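Local coordinates for protein TRAP dicarboxylate transporter, DctP subunit (Ochrobactrum anthropi, PDB 4P47) that probably binds a small solute, perhaps a dicarboxylate, in the periplasm and delivers it to a TRAP membrane transporter, at residues F114-G117 and E118-D121; K134-P137 and D138-L141; V179-A182 and L183-L187; E212-N215 and A216-I219; R251-D254 and E255-A258. All blocks are in the same frame, centred on the assembly; numbering follows the deposited sequence.

Contact 1. Residues F114-G117 and E118-D121; sequences FNSG and EEAD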
loop_
_atom_site.group_PDB
_atom_site.type_symbol
_atom_site.label_atom_id
_atom_site.label_comp_id
_atom_site.label_asym_id
_atom_site.label_seq_id
_atom_site.Cartn_x
_atom_site.Cartn_y
_atom_site.Cartn_z
ATOM N N PHE A 114 11.119 1.617 -1.938
ATOM C CA PHE A 114 10.962 2.301 -3.212
ATOM C C PHE A 114 10.977 3.804 -3.049
ATOM O O PHE A 114 10.459 4.330 -2.051
ATOM C CB PHE A 114 9.632 1.899 -3.875
ATOM C CG PHE A 114 9.342 0.439 -3.826
ATOM C CD1 PHE A 114 10.206 -0.475 -4.408
ATOM C CD2 PHE A 114 8.174 -0.031 -3.239
ATOM C CE1 PHE A 114 9.935 -1.822 -4.359
ATOM C CE2 PHE A 114 7.892 -1.376 -3.200
ATOM C CZ PHE A 114 8.782 -2.280 -3.766
ATOM N N ASN A 115 11.518 4.499 -4.047
ATOM C CA ASN A 115 11.537 5.956 -4.040
ATOM C C ASN A 115 10.488 6.570 -4.978
ATOM O O ASN A 115 10.259 7.779 -4.963
ATOM C CB ASN A 115 12.951 6.463 -4.376
ATOM C CG ASN A 115 14.003 6.015 -3.345
ATOM O OD1 ASN A 115 13.782 5.072 -2.578
ATOM N ND2 ASN A 115 15.151 6.694 -3.331
ATOM N N SER A 116 9.835 5.721 -5.776
ATOM C CA SER A 116 8.823 6.156 -6.722
ATOM C C SER A 116 7.869 5.022 -7.071
ATOM O O SER A 116 8.193 3.837 -6.909
ATOM C CB SER A 116 9.475 6.633 -8.025
ATOM O OG SER A 116 10.042 5.545 -8.732
ATOM N N GLY A 117 6.717 5.405 -7.595
ATOM C CA GLY A 117 5.728 4.447 -8.073
ATOM C C GLY A 117 6.271 3.541 -9.161
ATOM O O GLY A 117 5.971 2.352 -9.198
ATOM N N GLU A 118 7.083 4.110 -10.049
ATOM C CA GLU A 118 7.692 3.374 -11.143
ATOM C C GLU A 118 8.567 2.239 -10.627
ATOM O O GLU A 118 8.514 1.118 -11.131
ATOM C CB GLU A 118 8.525 4.357 -11.981
ATOM C CG GLU A 118 9.305 3.745 -13.127
ATOM C CD GLU A 118 10.713 3.340 -12.735
ATOM O OE1 GLU A 118 11.293 3.966 -11.821
ATOM O OE2 GLU A 118 11.245 2.396 -13.351
ATOM N N GLU A 119 9.371 2.537 -9.615
ATOM C CA GLU A 119 10.178 1.506 -8.978
ATOM C C GLU A 119 9.293 0.445 -8.345
ATOM O O GLU A 119 9.539 -0.742 -8.493
ATOM C CB GLU A 119 11.098 2.085 -7.898
ATOM C CG GLU A 119 12.250 2.916 -8.412
ATOM C CD GLU A 119 13.214 3.324 -7.303
ATOM O OE1 GLU A 119 12.903 3.104 -6.109
ATOM O OE2 GLU A 119 14.297 3.856 -7.629
ATOM N N ALA A 120 8.263 0.874 -7.624
ATOM C CA ALA A 120 7.354 -0.073 -6.981
ATOM C C ALA A 120 6.728 -1.018 -8.003
ATOM O O ALA A 120 6.650 -2.217 -7.773
ATOM C CB ALA A 120 6.258 0.652 -6.191
ATOM N N ASP A 121 6.267 -0.486 -9.135
ATOM C CA ASP A 121 5.623 -1.316 -10.149
ATOM C C ASP A 121 6.580 -2.388 -10.660
ATOM O O ASP A 121 6.183 -3.528 -10.876
ATOM C CB ASP A 121 5.196 -0.478 -11.364
ATOM C CG ASP A 121 4.135 0.543 -11.046
ATOM O OD1 ASP A 121 3.555 0.510 -9.936
ATOM O OD2 ASP A 121 3.865 1.380 -11.950
HETATM O O HOH W 1 12.822 6.313 -9.215
#

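Contact 2. Residues K134-P137 and D138-L141; sequences KRLP and DTGL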
loop_
_atom_site.group_PDB
_atom_site.type_symbol
_atom_site.label_atom_id
_atom_site.label_comp_id
_atom_site.label_asym_id
_atom_site.label_seq_id
_atom_site.Cartn_x
_atom_site.Cartn_y
_atom_site.Cartn_z
ATOM N N LYS A 134 2.259 -16.782 -5.334
ATOM C CA LYS A 134 2.274 -18.235 -5.403
ATOM C C LYS A 134 1.991 -18.925 -4.074
ATOM O O LYS A 134 1.603 -20.084 -4.034
ATOM C CB LYS A 134 3.604 -18.715 -5.994
ATOM C CG LYS A 134 3.711 -18.369 -7.472
ATOM C CD LYS A 134 4.528 -19.376 -8.268
ATOM C CE LYS A 134 5.983 -18.979 -8.355
ATOM N NZ LYS A 134 6.715 -19.842 -9.338
ATOM N N ARG A 135 2.160 -18.193 -2.978
ATOM C CA ARG A 135 1.926 -18.715 -1.647
ATOM C C ARG A 135 0.447 -18.672 -1.238
ATOM O O ARG A 135 0.066 -19.203 -0.187
ATOM C CB ARG A 135 2.774 -17.918 -0.633
ATOM C CG ARG A 135 4.278 -17.978 -0.930
ATOM C CD ARG A 135 5.127 -16.979 -0.109
ATOM N NE ARG A 135 6.543 -17.071 -0.484
ATOM C CZ ARG A 135 7.409 -17.911 0.077
ATOM N NH1 ARG A 135 7.018 -18.718 1.053
ATOM N NH2 ARG A 135 8.668 -17.948 -0.342
ATOM N N LEU A 136 -0.402 -18.050 -2.055
ATOM C CA LEU A 136 -1.784 -17.814 -1.657
ATOM C C LEU A 136 -2.728 -19.013 -1.808
ATOM O O LEU A 136 -3.601 -19.182 -0.965
ATOM C CB LEU A 136 -2.350 -16.566 -2.362
ATOM C CG LEU A 136 -1.730 -15.260 -1.852
ATOM C CD1 LEU A 136 -2.173 -14.112 -2.761
ATOM C CD2 LEU A 136 -2.101 -14.965 -0.413
ATOM N N PRO A 137 -2.606 -19.800 -2.898
ATOM C CA PRO A 137 -3.616 -20.847 -3.128
ATOM C C PRO A 137 -3.795 -21.820 -1.960
ATOM O O PRO A 137 -4.927 -22.180 -1.640
ATOM C CB PRO A 137 -3.118 -21.527 -4.400
ATOM C CG PRO A 137 -2.459 -20.411 -5.147
ATOM C CD PRO A 137 -1.754 -19.613 -4.090
ATOM N N ASP A 138 -2.712 -22.183 -1.283
ATOM C CA ASP A 138 -2.827 -23.110 -0.153
ATOM C C ASP A 138 -3.650 -22.537 0.996
ATOM O O ASP A 138 -4.127 -23.279 1.848
ATOM C CB ASP A 138 -1.448 -23.540 0.352
ATOM C CG ASP A 138 -0.752 -24.493 -0.598
ATOM O OD1 ASP A 138 -1.425 -25.033 -1.500
ATOM O OD2 ASP A 138 0.468 -24.689 -0.430
ATOM N N THR A 139 -3.822 -21.218 1.018
ATOM C CA THR A 139 -4.613 -20.562 2.056
ATOM C C THR A 139 -6.036 -20.235 1.599
ATOM O O THR A 139 -6.765 -19.563 2.343
ATOM C CB THR A 139 -3.943 -19.262 2.559
ATOM O OG1 THR A 139 -4.066 -18.225 1.571
ATOM C CG2 THR A 139 -2.473 -19.476 2.880
ATOM N N GLY A 140 -6.425 -20.663 0.403
ATOM C CA GLY A 140 -7.759 -20.420 -0.106
ATOM C C GLY A 140 -7.943 -19.109 -0.856
ATOM O O GLY A 140 -9.085 -18.689 -1.071
ATOM N N LEU A 141 -6.846 -18.509 -1.301
ATOM C CA LEU A 141 -6.840 -17.200 -1.977
ATOM C C LEU A 141 -6.076 -17.289 -3.290
ATOM O O LEU A 141 -5.090 -18.007 -3.379
ATOM C CB LEU A 141 -6.172 -16.172 -1.071
ATOM C CG LEU A 141 -6.902 -15.912 0.250
ATOM C CD1 LEU A 141 -6.008 -15.168 1.210
ATOM C CD2 LEU A 141 -8.212 -15.126 0.012
HETATM O O HOH W 2 0.030 -21.989 -2.288
#

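Contact 3. Residues V179-A182 and L183-L187; sequences VPVA and LFNAL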
loop_
_atom_site.group_PDB
_atom_site.type_symbol
_atom_site.label_atom_id
_atom_site.label_comp_id
_atom_site.label_asym_id
_atom_site.label_seq_id
_atom_site.Cartn_x
_atom_site.Cartn_y
_atom_site.Cartn_z
ATOM N N VAL A 179 6.517 -4.223 12.302
ATOM C CA VAL A 179 7.472 -3.486 11.492
ATOM C C VAL A 179 7.434 -1.969 11.761
ATOM O O VAL A 179 8.470 -1.378 12.039
ATOM C CB VAL A 179 7.346 -3.835 9.991
ATOM C CG1 VAL A 179 8.269 -2.970 9.168
ATOM C CG2 VAL A 179 7.665 -5.311 9.773
ATOM N N PRO A 180 6.260 -1.325 11.670
ATOM C CA PRO A 180 6.291 0.127 11.878
ATOM C C PRO A 180 6.705 0.507 13.297
ATOM O O PRO A 180 7.342 1.536 13.478
ATOM C CB PRO A 180 4.849 0.562 11.574
ATOM C CG PRO A 180 4.024 -0.670 11.663
ATOM C CD PRO A 180 4.932 -1.792 11.216
ATOM N N VAL A 181 6.368 -0.299 14.290
ATOM C CA VAL A 181 6.792 0.019 15.648
ATOM C C VAL A 181 8.318 -0.086 15.753
ATOM O O VAL A 181 8.965 0.787 16.340
ATOM C CB VAL A 181 6.105 -0.919 16.657
ATOM C CG1 VAL A 181 6.705 -0.758 18.035
ATOM C CG2 VAL A 181 4.619 -0.649 16.716
ATOM N N ALA A 182 8.900 -1.132 15.172
ATOM C CA ALA A 182 10.355 -1.263 15.160
ATOM C C ALA A 182 10.995 -0.085 14.422
ATOM O O ALA A 182 11.971 0.504 14.887
ATOM C CB ALA A 182 10.779 -2.593 14.512
ATOM N N LEU A 183 10.429 0.263 13.276
ATOM C CA LEU A 183 10.951 1.341 12.430
ATOM C C LEU A 183 11.001 2.663 13.179
ATOM O O LEU A 183 12.031 3.331 13.228
ATOM C CB LEU A 183 10.067 1.490 11.185
ATOM C CG LEU A 183 10.277 2.754 10.352
ATOM C CD1 LEU A 183 11.701 2.831 9.799
ATOM C CD2 LEU A 183 9.249 2.800 9.252
ATOM N N PHE A 184 9.885 3.052 13.777
ATOM C CA PHE A 184 9.848 4.376 14.381
ATOM C C PHE A 184 10.675 4.440 15.661
ATOM O O PHE A 184 11.313 5.457 15.936
ATOM C CB PHE A 184 8.398 4.870 14.495
ATOM C CG PHE A 184 7.923 5.497 13.203
ATOM C CD1 PHE A 184 8.177 6.832 12.942
ATOM C CD2 PHE A 184 7.338 4.728 12.217
ATOM C CE1 PHE A 184 7.808 7.391 11.720
ATOM C CE2 PHE A 184 6.976 5.269 11.002
ATOM C CZ PHE A 184 7.208 6.587 10.757
ATOM N N ASN A 185 10.739 3.342 16.406
ATOM C CA ASN A 185 11.675 3.294 17.547
ATOM C C ASN A 185 13.116 3.401 17.068
ATOM O O ASN A 185 13.913 4.096 17.680
ATOM C CB ASN A 185 11.487 2.039 18.394
ATOM C CG ASN A 185 10.368 2.162 19.369
ATOM O OD1 ASN A 185 10.488 2.817 20.395
ATOM N ND2 ASN A 185 9.262 1.531 19.069
ATOM N N ALA A 186 13.468 2.717 15.987
ATOM C CA ALA A 186 14.820 2.798 15.435
ATOM C C ALA A 186 15.168 4.219 15.008
ATOM O O ALA A 186 16.344 4.614 15.007
ATOM C CB ALA A 186 14.970 1.840 14.242
ATOM N N LEU A 187 14.151 4.983 14.615
ATOM C CA LEU A 187 14.333 6.378 14.202
ATOM C C LEU A 187 14.359 7.346 15.395
ATOM O O LEU A 187 14.525 8.560 15.193
ATOM C CB LEU A 187 13.231 6.782 13.224
ATOM C CG LEU A 187 13.234 6.090 11.863
ATOM C CD1 LEU A 187 11.937 6.378 11.111
ATOM C CD2 LEU A 187 14.450 6.504 11.061
#

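Contact 4. Residues E212-N215 and A216-I219; sequences ENPN and ANII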
loop_
_atom_site.group_PDB
_atom_site.type_symbol
_atom_site.label_atom_id
_atom_site.label_comp_id
_atom_site.label_asym_id
_atom_site.label_seq_id
_atom_site.Cartn_x
_atom_site.Cartn_y
_atom_site.Cartn_z
ATOM N N GLU A 212 1.983 9.215 10.783
ATOM C CA GLU A 212 2.489 8.663 9.540
ATOM C C GLU A 212 1.355 7.977 8.777
ATOM O O GLU A 212 0.587 7.199 9.337
ATOM C CB GLU A 212 3.676 7.701 9.804
ATOM C CG GLU A 212 3.343 6.444 10.621
ATOM C CD GLU A 212 2.848 5.283 9.782
ATOM O OE1 GLU A 212 3.250 5.185 8.584
ATOM O OE2 GLU A 212 2.109 4.426 10.316
ATOM N N ASN A 213 1.228 8.305 7.496
ATOM C CA ASN A 213 0.101 7.870 6.673
ATOM C C ASN A 213 0.340 8.356 5.248
ATOM O O ASN A 213 1.211 9.196 5.011
ATOM C CB ASN A 213 -1.259 8.428 7.175
ATOM C CG ASN A 213 -2.000 7.474 8.096
ATOM O OD1 ASN A 213 -2.190 6.299 7.781
ATOM N ND2 ASN A 213 -2.443 7.984 9.235
ATOM N N PRO A 214 -0.474 7.874 4.306
ATOM C CA PRO A 214 -0.439 8.476 2.962
ATOM C C PRO A 214 -0.850 9.938 2.943
ATOM O O PRO A 214 -1.457 10.453 3.883
ATOM C CB PRO A 214 -1.422 7.619 2.157
ATOM C CG PRO A 214 -1.522 6.321 2.925
ATOM C CD PRO A 214 -1.424 6.752 4.369
ATOM N N ASN A 215 -0.483 10.631 1.876
ATOM C CA ASN A 215 -0.799 12.030 1.734
ATOM C C ASN A 215 -2.300 12.321 1.735
ATOM O O ASN A 215 -2.717 13.357 2.251
ATOM C CB ASN A 215 -0.211 12.569 0.428
ATOM C CG ASN A 215 1.297 12.613 0.429
ATOM O OD1 ASN A 215 1.939 12.634 1.483
ATOM N ND2 ASN A 215 1.877 12.595 -0.772
ATOM N N ALA A 216 -3.112 11.423 1.168
ATOM C CA ALA A 216 -4.530 11.698 1.000
ATOM C C ALA A 216 -5.168 11.982 2.335
ATOM O O ALA A 216 -6.068 12.818 2.424
ATOM C CB ALA A 216 -5.232 10.537 0.324
ATOM N N ASN A 217 -4.701 11.310 3.378
ATOM C CA ASN A 217 -5.280 11.471 4.700
ATOM C C ASN A 217 -5.142 12.896 5.207
ATOM O O ASN A 217 -5.984 13.366 5.965
ATOM C CB ASN A 217 -4.601 10.524 5.687
ATOM C CG ASN A 217 -4.728 9.070 5.291
ATOM O OD1 ASN A 217 -4.252 8.648 4.239
ATOM N ND2 ASN A 217 -5.346 8.277 6.165
ATOM N N ILE A 218 -4.071 13.586 4.825
ATOM C CA ILE A 218 -3.853 14.948 5.287
ATOM C C ILE A 218 -5.016 15.838 4.856
ATOM O O ILE A 218 -5.497 16.676 5.626
ATOM C CB ILE A 218 -2.508 15.508 4.769
ATOM C CG1 ILE A 218 -1.357 14.672 5.324
ATOM C CG2 ILE A 218 -2.346 16.984 5.162
ATOM C CD1 ILE A 218 -0.017 14.889 4.653
ATOM N N ILE A 219 -5.462 15.660 3.618
ATOM C CA ILE A 219 -6.617 16.396 3.129
ATOM C C ILE A 219 -7.922 15.837 3.707
ATOM O O ILE A 219 -8.729 16.599 4.255
ATOM C CB ILE A 219 -6.646 16.387 1.600
ATOM C CG1 ILE A 219 -5.432 17.150 1.030
ATOM C CG2 ILE A 219 -7.979 16.943 1.099
ATOM C CD1 ILE A 219 -5.370 18.624 1.341
#

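Contact 5. Residues R251-D254 and E255-A258; sequences RLND and EEKA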
loop_
_atom_site.group_PDB
_atom_site.type_symbol
_atom_site.label_atom_id
_atom_site.label_comp_id
_atom_site.label_asym_id
_atom_site.label_seq_id
_atom_site.Cartn_x
_atom_site.Cartn_y
_atom_site.Cartn_z
ATOM N N ARG A 251 -14.243 -23.185 -9.534
ATOM C CA ARG A 251 -15.454 -23.500 -10.285
ATOM C C ARG A 251 -15.472 -22.862 -11.667
ATOM O O ARG A 251 -16.361 -23.129 -12.457
ATOM C CB ARG A 251 -16.696 -23.043 -9.531
ATOM C CG ARG A 251 -17.020 -23.827 -8.293
ATOM C CD ARG A 251 -18.092 -23.088 -7.500
ATOM N NE ARG A 251 -18.893 -23.973 -6.659
ATOM C CZ ARG A 251 -18.433 -24.624 -5.594
ATOM N NH1 ARG A 251 -17.160 -24.510 -5.234
ATOM N NH2 ARG A 251 -19.248 -25.399 -4.893
ATOM N N LEU A 252 -14.517 -21.995 -11.960
ATOM C CA LEU A 252 -14.506 -21.314 -13.247
ATOM C C LEU A 252 -13.756 -22.084 -14.319
ATOM O O LEU A 252 -12.871 -22.879 -14.004
ATOM C CB LEU A 252 -13.854 -19.933 -13.093
ATOM C CG LEU A 252 -14.511 -18.942 -12.124
ATOM C CD1 LEU A 252 -13.667 -17.659 -12.095
ATOM C CD2 LEU A 252 -15.966 -18.641 -12.489
ATOM N N ASN A 253 -14.099 -21.828 -15.578
ATOM C CA ASN A 253 -13.342 -22.380 -16.694
ATOM C C ASN A 253 -12.241 -21.421 -17.167
ATOM O O ASN A 253 -12.132 -20.297 -16.682
ATOM C CB ASN A 253 -14.267 -22.823 -17.843
ATOM C CG ASN A 253 -15.043 -21.670 -18.482
ATOM O OD1 ASN A 253 -14.503 -20.585 -18.729
ATOM N ND2 ASN A 253 -16.329 -21.915 -18.770
ATOM N N ASP A 254 -11.400 -21.864 -18.090
ATOM C CA ASP A 254 -10.245 -21.073 -18.479
ATOM C C ASP A 254 -10.622 -19.765 -19.161
ATOM O O ASP A 254 -9.915 -18.768 -19.018
ATOM C CB ASP A 254 -9.324 -21.892 -19.377
ATOM C CG ASP A 254 -8.576 -22.950 -18.607
ATOM O OD1 ASP A 254 -8.518 -22.854 -17.361
ATOM O OD2 ASP A 254 -8.030 -23.880 -19.244
ATOM N N GLU A 255 -11.715 -19.763 -19.915
ATOM C CA GLU A 255 -12.134 -18.550 -20.592
ATOM C C GLU A 255 -12.600 -17.508 -19.581
ATOM O O GLU A 255 -12.308 -16.338 -19.749
ATOM C CB GLU A 255 -13.216 -18.848 -21.630
ATOM C CG GLU A 255 -12.769 -19.839 -22.692
ATOM C CD GLU A 255 -13.358 -21.227 -22.480
ATOM O OE1 GLU A 255 -14.408 -21.521 -23.095
ATOM O OE2 GLU A 255 -12.774 -22.022 -21.702
ATOM N N GLU A 256 -13.310 -17.944 -18.544
ATOM C CA GLU A 256 -13.776 -17.036 -17.494
ATOM C C GLU A 256 -12.561 -16.487 -16.721
ATOM O O GLU A 256 -12.456 -15.290 -16.461
ATOM C CB GLU A 256 -14.746 -17.765 -16.553
ATOM C CG GLU A 256 -16.077 -18.166 -17.222
ATOM C CD GLU A 256 -16.846 -19.264 -16.489
ATOM O OE1 GLU A 256 -16.266 -20.073 -15.743
ATOM O OE2 GLU A 256 -18.084 -19.342 -16.677
ATOM N N LYS A 257 -11.624 -17.357 -16.376
ATOM C CA LYS A 257 -10.423 -16.936 -15.678
ATOM C C LYS A 257 -9.631 -15.918 -16.493
ATOM O O LYS A 257 -9.128 -14.934 -15.941
ATOM C CB LYS A 257 -9.538 -18.137 -15.359
ATOM C CG LYS A 257 -10.105 -19.056 -14.305
ATOM C CD LYS A 257 -9.279 -20.335 -14.168
ATOM C CE LYS A 257 -9.761 -21.158 -12.984
ATOM N NZ LYS A 257 -8.946 -22.428 -12.905
ATOM N N ALA A 258 -9.500 -16.151 -17.801
ATOM C CA ALA A 258 -8.736 -15.241 -18.643
ATOM C C ALA A 258 -9.360 -13.830 -18.680
ATOM O O ALA A 258 -8.645 -12.834 -18.677
ATOM C CB ALA A 258 -8.590 -15.790 -20.045
HETATM O O HOH W 3 -10.154 -23.601 -15.271
#

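Contact 1. Residues F114-G117 and E118-D121
Gly117, Glu119 and Ala120 carry most of this turn, in which the loop ending at Ser116 runs into the helix that starts at Gly117. Ala120 lies over one face of the Phe114 ring: its CA sits 3.7 Å from the centroid of that ring, only 9° off the ring normal, which makes a CH-pi contact. Its methyl joins in beside the centre, with Ala120 CB 3.6 Å from Phe114 CD2. Glu119 works backward along the chain. With its side chain extended beyond CG, it brings OE1 to the backbone of the incoming loop, where Asn115 N donates to Glu119 OE1 at 2.8 Å. The bond is nearly straight, but the donor stands above the carboxylate plane, 44° out of it. The amide of Asn115 runs beside this carboxylate and points the same way. The backbone N of Glu119 has its own partner: Ser116 OG accepts from Glu119 N at 3.2 Å. A chi1 of 69° tucks the hydroxyl between the backbone N and carbonyl carbon of Ser116, close over the first turn. One water lies 2.9 Å from Ser116 OG and gives a weak bond to Glu119 OE2. Gly117 contributes through its carbonyl, to which Asp121 N donates (Asp121 N to Gly117 O 2.9 Å); Ala120 N pairs likewise with Ser116 O. Farther out, the carboxylate of Asp121 forms salt bridges with Arg272 and Arg276, and Glu118 pairs with Lys122. A serine N-cap, with the glutamate three residues on bonded one residue farther back, to Asn115 N, marks the start of helix 117-125.

Contact 2. Residues K134-P137 and D138-L141
Leu136 O is the hub of this turn, and Thr139 grips it twice. The hydroxyl Thr139 OG1 donates to Leu136 O at 2.8 Å, lying in the carbonyl plane on a lone pair. The backbone Thr139 N reaches the same Leu136 O at 2.9 Å, but from above that plane, 47° out of it. A chi1 of 73° adds the side-chain bond to the backbone one, because it turns OG1 back over the residue's own backbone, while CG2 is left to approach Arg135 O. A valine in place of Thr139 would probably cost Leu136 O its in-plane donor and leave it with the bond from above and a weak third one. That third bond comes from Leu141 N, 3.3 Å from Leu136 O. Inside it, Gly140 N donates to Pro137 O at 3.0 Å. This nested pair, the outer bond weak, has the pattern of a Schellman motif, with Gly140 at positive phi (88°) as the residue that reverses the chain. The pattern also brings the residues at its two ends together, Leu136 CB lying 4.1 Å from Leu141 CB. Pro137, which has no N-H to offer, instead turns its CA toward Leu141 O in a CA-H...O contact of 3.2 Å. A water links the backbone by donating to Lys134 O and accepting from Asp138 N (water to Asp138 N 2.9 Å). Beyond the turn, Thr139 O accepts from Gln84, the backbone of Gly140 bonds to that of Lys246, and Leu141 packs on Leu80 and Leu83 of helix 76-85 as it enters strand 141-156.

Contact 3. Residues V179-A182 and L183-L187
The ring of Phe184 meets Pro180 at its edge: Pro180 O lies in the ring plane, 3.4 Å from Phe184 CD2. One ring face has Leu187 CD1 above it, 4.2 Å from the plane and offset toward the rim, while His235 makes an edge-to-face contact with the same ring. The other flat group, the amide of Asn185, runs alongside Val181 with both side chains pointing the same way. Its ND2 donates to Val181 O at 2.8 Å, with the acceptor tilted 16° from the amide plane. Val181 O also takes the helical bond from Asn185 N at 3.1 Å, and the two donors reach it from opposite faces of its carbonyl plane. With chi1 at -82°, the Asn185 side chain folds back over the preceding turn, where ND2 also meets Val181 CG1 at 3.6 Å. The host is helix 178-186 of a beta-alpha-beta unit, between strands 171-173 and 190-192. Its regular bonds include Leu183 N to Val179 O at 2.8 Å and Ala186 N to Ala182 O at 2.9 Å. Ala182 and Ala186, one turn apart, both touch Ile311 of helix 298-312; Leu187 packs on Leu164 and Ile167 of helix 164-167.

Contact 4. Residues E212-N215 and A216-I219
Ile218 folds its side chain against Asn215 in the tight turn that carries the chain from strand 210-213 into helix 216-220, part of the PBP2-type solute-binding fold. From its base outward, Ile218 CB meets Asn215 O at 3.3 Å, and CG1 follows the same oxygen a little farther off. Its tip, Ile218 CD1, stays 3.9 Å from Asn215 O and also nears Asn215 CA. A chi1 of -62° sets CG1 anti to the carbonyl carbon, which turns the branch back toward Asn215, three residues earlier. The backbone draws the same pair together: Ile218 N donates to Asn215 O at 2.9 Å, from 51° above the carbonyl plane. Farther along, Ile218 packs on Leu230, Thr155 and Ile286, which places the turn between two strands and the long helix 254-288. The amide of Asn215 goes elsewhere, with OD1 taking a bond from Asn153 and ND2 giving one to Asp279. Asn217 supplies the second half of the contact. Its amide is stacked on that of Asn213, the planes only 4° apart although the side chains cross at about a right angle; Asn217 CG stands 4.0 Å from Asn213 CB. Asn213 ND2 is bonded to Gln211, which helps fix the Asn213 amide. Replacing Asn217 with an alanine would probably strip the stacked partner from Asn213 and open a gap beside the Pro214 ring. The backbone of Asn217 adds a weak bond to Pro214 O, N to O 3.4 Å, and Asn217 CB rests 3.6 Å from the same Pro214 O.

Contact 5. Residues R251-D254 and E255-A258
Asn253 and Glu256 exchange hydrogen bonds. Asn253 OD1 accepts from Glu256 N at 2.9 Å, nearly along the C=O axis, and Glu256 OE1 accepts from Asn253 N at 2.8 Å, on its anti side and 27° out of the carboxylate plane. The chi1 of Asn253, 64°, swings its amide over the first turn, where it stacks on the Glu256 carboxylate with the planes 19° apart. Outside the turn, Glu256 OE2 bonds to Gln30, and Asn253 ND2 gives its own bond to the backbone of Glu26. Regular helical bonds follow, with Lys257 N to Asn253 O at 3.0 Å. Among charges, Glu256 OE1 also forms a salt bridge with Arg28. Asp254 OD1 and Lys257 NZ stand 4.5 Å apart, too far for a salt bridge, but a water joins them, donating to Asp254 OD1 and Leu252 O and accepting from Lys257 NZ at 2.9 Å. Lys257 makes a cation-pi contact with Trp249 as well. Apolar packing is lighter: Leu252 CB meets Lys257 CG at 4.0 Å. Separately, the methyl Leu252 CD2 lies beside a charged oxygen, 3.6 Å from Glu256 OE1. The paired bonds define a capping box, the classic start of an alpha helix, here the long helix 254-288.

How the contacts relate
All five contacts are local and follow one another in series, so none nests in or crosses another, and none closes a long loop. From the N terminus, contact 1 opens helix 117-125 and contact 2 turns the chain from helix 127-133 into strand 141-156. Contact 3 only spans successive turns of helix 178-186, contact 4 joins strand 210-213 to helix 216-220, and contact 5 starts helix 254-288. That long helix links distant parts: contact 1 reaches its Arg272 and Arg276, and contact 4 its Asp279. Contacts 3 and 4 are the pair that touch, Phe184 CZ lying 3.8 Å from Glu212 CB, and both meet His235. The centres of contacts 3 and 5 lie about 43 Å apart.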